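Local atomic coordinates of pseudoalteromonas arctica PAMC 21717 (Pseudoalteromonas arctica, PDB entry 5YL7), a protein that probably hydrolyses peptide bonds as a cold-active, calcium-binding serine protease of the subtilase family. Residues A119-N124 and A288-L293; G34-V39 and P164-N169. All blocks are in the same frame, centred on the assembly; numbering follows the deposited sequence.

Contact 1 (A119-N124 and A288-L293); sequences AGVAYN and AGVAAL
V121 and A122 lie against G289 on one flank of helix 280-297, the long helix that in the subtilisin-like fold packs on the central parallel sheet. V121 turns CG1 anti to its own nitrogen (chi1 173°), which sets this branch over the bare alpha carbon of the glycine, CG1 to G289 CA being 3.6 Å. A beta carbon on G289 would point at this methyl, at clashing distance. The same CG1 lies 3.8 Å from V290 N, while the V290 side chain, which points away from the loop and touches L310, A331 and A334 of helices 303-312 and 331-338, meets it only lightly through CG2. A122 meets the same glycine and reaches on to A292, about one turn further along: its CB sits 3.6 Å from G289 O and 3.8 Å from A292 CB, two small residues that let the chains draw near, with A122 CA 4.8 Å from G289 CA. L293 closes this end by bringing its CD2 methyl against the loop backbone, 4.0 Å from A122 CA. The carbonyl oxygen of V121 is hydrogen-bonded by the indole NE1 of W27, and L293 CD2 rests 3.8 Å from that same V121 O.

Contact 2 (G34-V39 and P164-N169); sequences GVVVAV and PADVIN
V37 and V167 lie side by side and point the same way, V37 CG2 being 4.1 Å from V167 CB, on the face of the sheet covered by helices 100-109 and 280-297. On the other face A38 CB comes closer still, 3.7 Å from A165 CB just before the strand, and rests against I168 CG1, beneath helix 140-150. Between the faces the backbones are joined by A38 N to V167 O at 2.8 Å and by N169 N to A38 O, the latter almost straight at 174°. These are neighbouring strands, 36-41 and 167-170, at the middle of the parallel sheet of the subtilisin-like fold. Toward G34 and P164 the regular pairing gives way. V36 O takes two donors, V167 N in its carbonyl plane at 3.2 Å and D166 N tilted out of it at 2.8 Å. D166 OD2 takes the place of a backbone carbonyl as acceptor: with CG beside its own nitrogen (chi1 -55°), the side chain offers the anti lone pair of OD2 to V36 N at 2.9 Å. An alanine here would take away that acceptor and would probably leave V36 N without its mate and the start of the strand freer to move. On the buried side of the carboxylate V35 CG1 lies 3.6 Å from OD2. On the looser, more exposed side a water is hydrogen-bonded to both G34 O and D166 OD2.

From the N terminus the chain first lays down 34-39, passes through helix 100-109 to the loop 119-124, continues by way of strand 126-131 and helix 140-150 to 164-169, and much later reaches 288-293. Contact 2 closes when 164-169 returns beside 34-39, with 124 residues between; contact 1 closes last, across 163 residues. The segments alternate, so the two closures cross. Their centres are 10 Å apart and they touch: A292 CB lies 3.9 Å from V37 CG2, and A288 O packs on V167 CG1. Helix 280-297 therefore sits between the loop on one flank and the central strands on another.

Contact 1 (A119-N124 and A288-L293)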
loop_
_atom_site.group_PDB
_atom_site.type_symbol
_atom_site.label_atom_id
_atom_site.label_comp_id
_atom_site.label_asym_id
_atom_site.label_seq_id
_atom_site.Cartn_x
_atom_site.Cartn_y
_atom_site.Cartn_z
ATOM N N ALA A 119 4.928 -5.877 13.153
ATOM C CA ALA A 119 5.586 -6.545 12.089
ATOM C C ALA A 119 5.103 -6.047 10.738
ATOM O O ALA A 119 4.072 -5.359 10.658
ATOM C CB ALA A 119 5.375 -8.052 12.226
ATOM N N GLY A 120 5.884 -6.353 9.719
ATOM C CA GLY A 120 5.546 -6.023 8.338
ATOM C C GLY A 120 5.338 -7.284 7.560
ATOM O O GLY A 120 5.842 -8.372 7.867
ATOM N N VAL A 121 4.582 -7.228 6.434
ATOM C CA VAL A 121 4.297 -8.404 5.625
ATOM C C VAL A 121 5.533 -8.915 4.953
ATOM O O VAL A 121 5.768 -10.137 4.925
ATOM C CB VAL A 121 3.201 -8.035 4.597
ATOM C CG1 VAL A 121 2.989 -9.170 3.622
ATOM C CG2 VAL A 121 1.899 -7.694 5.316
ATOM N N ALA A 122 6.290 -8.037 4.317
ATOM C CA ALA A 122 7.531 -8.377 3.620
ATOM C C ALA A 122 8.659 -7.706 4.358
ATOM O O ALA A 122 9.324 -6.810 3.859
ATOM C CB ALA A 122 7.492 -8.002 2.163
ATOM N N TYR A 123 8.943 -8.201 5.586
ATOM C CA TYR A 123 9.754 -7.480 6.540
ATOM C C TYR A 123 11.256 -7.492 6.225
ATOM O O TYR A 123 11.985 -6.670 6.859
ATOM C CB TYR A 123 9.475 -7.919 7.961
ATOM C CG TYR A 123 9.667 -9.374 8.245
ATOM C CD1 TYR A 123 10.944 -9.921 8.439
ATOM C CD2 TYR A 123 8.629 -10.209 8.393
ATOM C CE1 TYR A 123 11.125 -11.253 8.808
ATOM C CE2 TYR A 123 8.774 -11.539 8.722
ATOM C CZ TYR A 123 10.032 -12.014 8.963
ATOM O OH TYR A 123 10.162 -13.347 9.405
ATOM N N ASN A 124 11.695 -8.299 5.284
ATOM C CA ASN A 124 13.117 -8.197 4.805
ATOM C C ASN A 124 13.234 -7.544 3.448
ATOM O O ASN A 124 14.311 -7.426 2.926
ATOM C CB ASN A 124 13.780 -9.570 4.831
ATOM C CG ASN A 124 14.166 -10.018 6.206
ATOM O OD1 ASN A 124 14.493 -9.244 7.076
ATOM N ND2 ASN A 124 13.964 -11.303 6.442
ATOM N N ALA A 288 0.743 -6.093 -1.761
ATOM C CA ALA A 288 2.062 -5.687 -2.232
ATOM C C ALA A 288 3.116 -6.441 -1.487
ATOM O O ALA A 288 4.095 -6.846 -2.087
ATOM C CB ALA A 288 2.223 -4.178 -2.100
ATOM N N GLY A 289 2.904 -6.630 -0.174
ATOM C CA GLY A 289 3.903 -7.422 0.558
ATOM C C GLY A 289 3.944 -8.841 0.074
ATOM O O GLY A 289 5.039 -9.417 -0.058
ATOM N N VAL A 290 2.805 -9.497 -0.189
ATOM C CA VAL A 290 2.845 -10.847 -0.763
ATOM C C VAL A 290 3.472 -10.852 -2.109
ATOM O O VAL A 290 4.213 -11.826 -2.425
ATOM C CB VAL A 290 1.463 -11.539 -0.679
ATOM C CG1 VAL A 290 1.528 -12.939 -1.273
ATOM C CG2 VAL A 290 0.993 -11.620 0.764
ATOM N N ALA A 291 3.240 -9.844 -2.945
ATOM C CA ALA A 291 3.966 -9.771 -4.206
ATOM C C ALA A 291 5.478 -9.769 -3.991
ATOM O O ALA A 291 6.207 -10.433 -4.776
ATOM C CB ALA A 291 3.523 -8.513 -4.970
ATOM N N ALA A 292 5.973 -9.093 -2.983
ATOM C CA ALA A 292 7.371 -9.140 -2.629
ATOM C C ALA A 292 7.782 -10.502 -2.162
ATOM O O ALA A 292 8.941 -10.921 -2.509
ATOM C CB ALA A 292 7.731 -8.046 -1.613
ATOM N N LEU A 293 7.000 -11.226 -1.390
ATOM C CA LEU A 293 7.341 -12.601 -0.985
ATOM C C LEU A 293 7.476 -13.434 -2.222
ATOM O O LEU A 293 8.443 -14.253 -2.349
ATOM C CB LEU A 293 6.333 -13.180 -0.029
ATOM C CG LEU A 293 6.050 -12.393 1.226
ATOM C CD1 LEU A 293 5.097 -13.182 2.134
ATOM C CD2 LEU A 293 7.323 -12.010 1.963
#

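Contact 2 (G34-V39 and P164-N169)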
loop_
_atom_site.group_PDB
_atom_site.type_symbol
_atom_site.label_atom_id
_atom_site.label_comp_id
_atom_site.label_asym_id
_atom_site.label_seq_id
_atom_site.Cartn_x
_atom_site.Cartn_y
_atom_site.Cartn_z
ATOM N N GLY A 34 15.831 -8.930 -0.542
ATOM C CA GLY A 34 16.308 -8.584 -1.840
ATOM C C GLY A 34 15.282 -7.872 -2.737
ATOM O O GLY A 34 15.633 -7.524 -3.872
ATOM N N VAL A 35 14.085 -7.698 -2.260
ATOM C CA VAL A 35 13.004 -7.107 -3.070
ATOM C C VAL A 35 12.752 -5.684 -2.620
ATOM O O VAL A 35 12.923 -5.329 -1.461
ATOM C CB VAL A 35 11.735 -8.001 -2.893
ATOM C CG1 VAL A 35 10.627 -7.460 -3.735
ATOM C CG2 VAL A 35 12.041 -9.431 -3.253
ATOM N N VAL A 36 12.372 -4.850 -3.612
ATOM C CA VAL A 36 12.096 -3.440 -3.399
ATOM C C VAL A 36 10.629 -3.147 -3.727
ATOM O O VAL A 36 10.153 -3.504 -4.816
ATOM C CB VAL A 36 13.032 -2.557 -4.238
ATOM C CG1 VAL A 36 12.681 -1.087 -4.116
ATOM C CG2 VAL A 36 14.469 -2.777 -3.814
ATOM N N VAL A 37 9.960 -2.505 -2.773
ATOM C CA VAL A 37 8.580 -2.051 -2.936
ATOM C C VAL A 37 8.533 -0.579 -2.911
ATOM O O VAL A 37 8.938 0.041 -1.922
ATOM C CB VAL A 37 7.628 -2.680 -1.856
ATOM C CG1 VAL A 37 6.189 -2.225 -2.088
ATOM C CG2 VAL A 37 7.745 -4.195 -1.798
ATOM N N ALA A 38 8.000 0.064 -3.961
ATOM C CA ALA A 38 7.772 1.519 -3.958
ATOM C C ALA A 38 6.379 1.789 -3.416
ATOM O O ALA A 38 5.405 1.212 -3.904
ATOM C CB ALA A 38 8.013 2.076 -5.341
ATOM N N VAL A 39 6.287 2.674 -2.452
ATOM C CA VAL A 39 5.010 3.070 -1.829
ATOM C C VAL A 39 4.721 4.478 -2.278
ATOM O O VAL A 39 5.450 5.421 -1.896
ATOM C CB VAL A 39 5.063 2.938 -0.316
ATOM C CG1 VAL A 39 3.884 3.579 0.320
ATOM C CG2 VAL A 39 5.205 1.500 0.073
ATOM N N PRO A 164 15.324 0.704 -8.418
ATOM C CA PRO A 164 14.084 0.385 -9.120
ATOM C C PRO A 164 13.307 -0.680 -8.368
ATOM O O PRO A 164 13.837 -1.621 -7.817
ATOM C CB PRO A 164 14.491 -0.100 -10.516
ATOM C CG PRO A 164 15.962 -0.400 -10.318
ATOM C CD PRO A 164 16.519 0.418 -9.225
ATOM N N ALA A 165 11.971 -0.509 -8.378
ATOM C CA ALA A 165 11.061 -1.361 -7.604
ATOM C C ALA A 165 10.622 -2.594 -8.328
ATOM O O ALA A 165 10.349 -2.549 -9.523
ATOM C CB ALA A 165 9.880 -0.579 -7.095
ATOM N N ASP A 166 10.491 -3.674 -7.616
ATOM C CA ASP A 166 9.815 -4.869 -8.073
ATOM C C ASP A 166 8.290 -4.804 -8.002
ATOM O O ASP A 166 7.579 -5.398 -8.774
ATOM C CB ASP A 166 10.303 -6.063 -7.231
ATOM C CG ASP A 166 11.790 -6.210 -7.237
ATOM O OD1 ASP A 166 12.275 -6.611 -8.299
ATOM O OD2 ASP A 166 12.522 -5.876 -6.317
ATOM N N VAL A 167 7.845 -3.996 -7.034
ATOM C CA VAL A 167 6.391 -3.906 -6.711
ATOM C C VAL A 167 6.106 -2.403 -6.491
ATOM O O VAL A 167 6.901 -1.749 -5.812
ATOM C CB VAL A 167 6.060 -4.680 -5.450
ATOM C CG1 VAL A 167 4.582 -4.567 -5.099
ATOM C CG2 VAL A 167 6.524 -6.094 -5.513
ATOM N N ILE A 168 4.993 -1.925 -7.017
ATOM C CA ILE A 168 4.443 -0.589 -6.668
ATOM C C ILE A 168 3.196 -0.834 -5.890
ATOM O O ILE A 168 2.313 -1.632 -6.287
ATOM C CB ILE A 168 4.163 0.220 -7.913
ATOM C CG1 ILE A 168 5.504 0.801 -8.480
ATOM C CG2 ILE A 168 3.156 1.300 -7.715
ATOM C CD1 ILE A 168 5.376 1.286 -9.889
ATOM N N ASN A 169 3.033 -0.099 -4.796
ATOM C CA ASN A 169 1.760 0.016 -4.048
ATOM C C ASN A 169 1.178 1.382 -4.203
ATOM O O ASN A 169 1.847 2.392 -3.922
ATOM C CB ASN A 169 2.000 -0.315 -2.555
ATOM C CG ASN A 169 0.717 -0.368 -1.791
ATOM O OD1 ASN A 169 0.088 -1.421 -1.694
ATOM N ND2 ASN A 169 0.243 0.812 -1.286
HETATM O O HOH W 1 15.251 -5.960 -6.243
#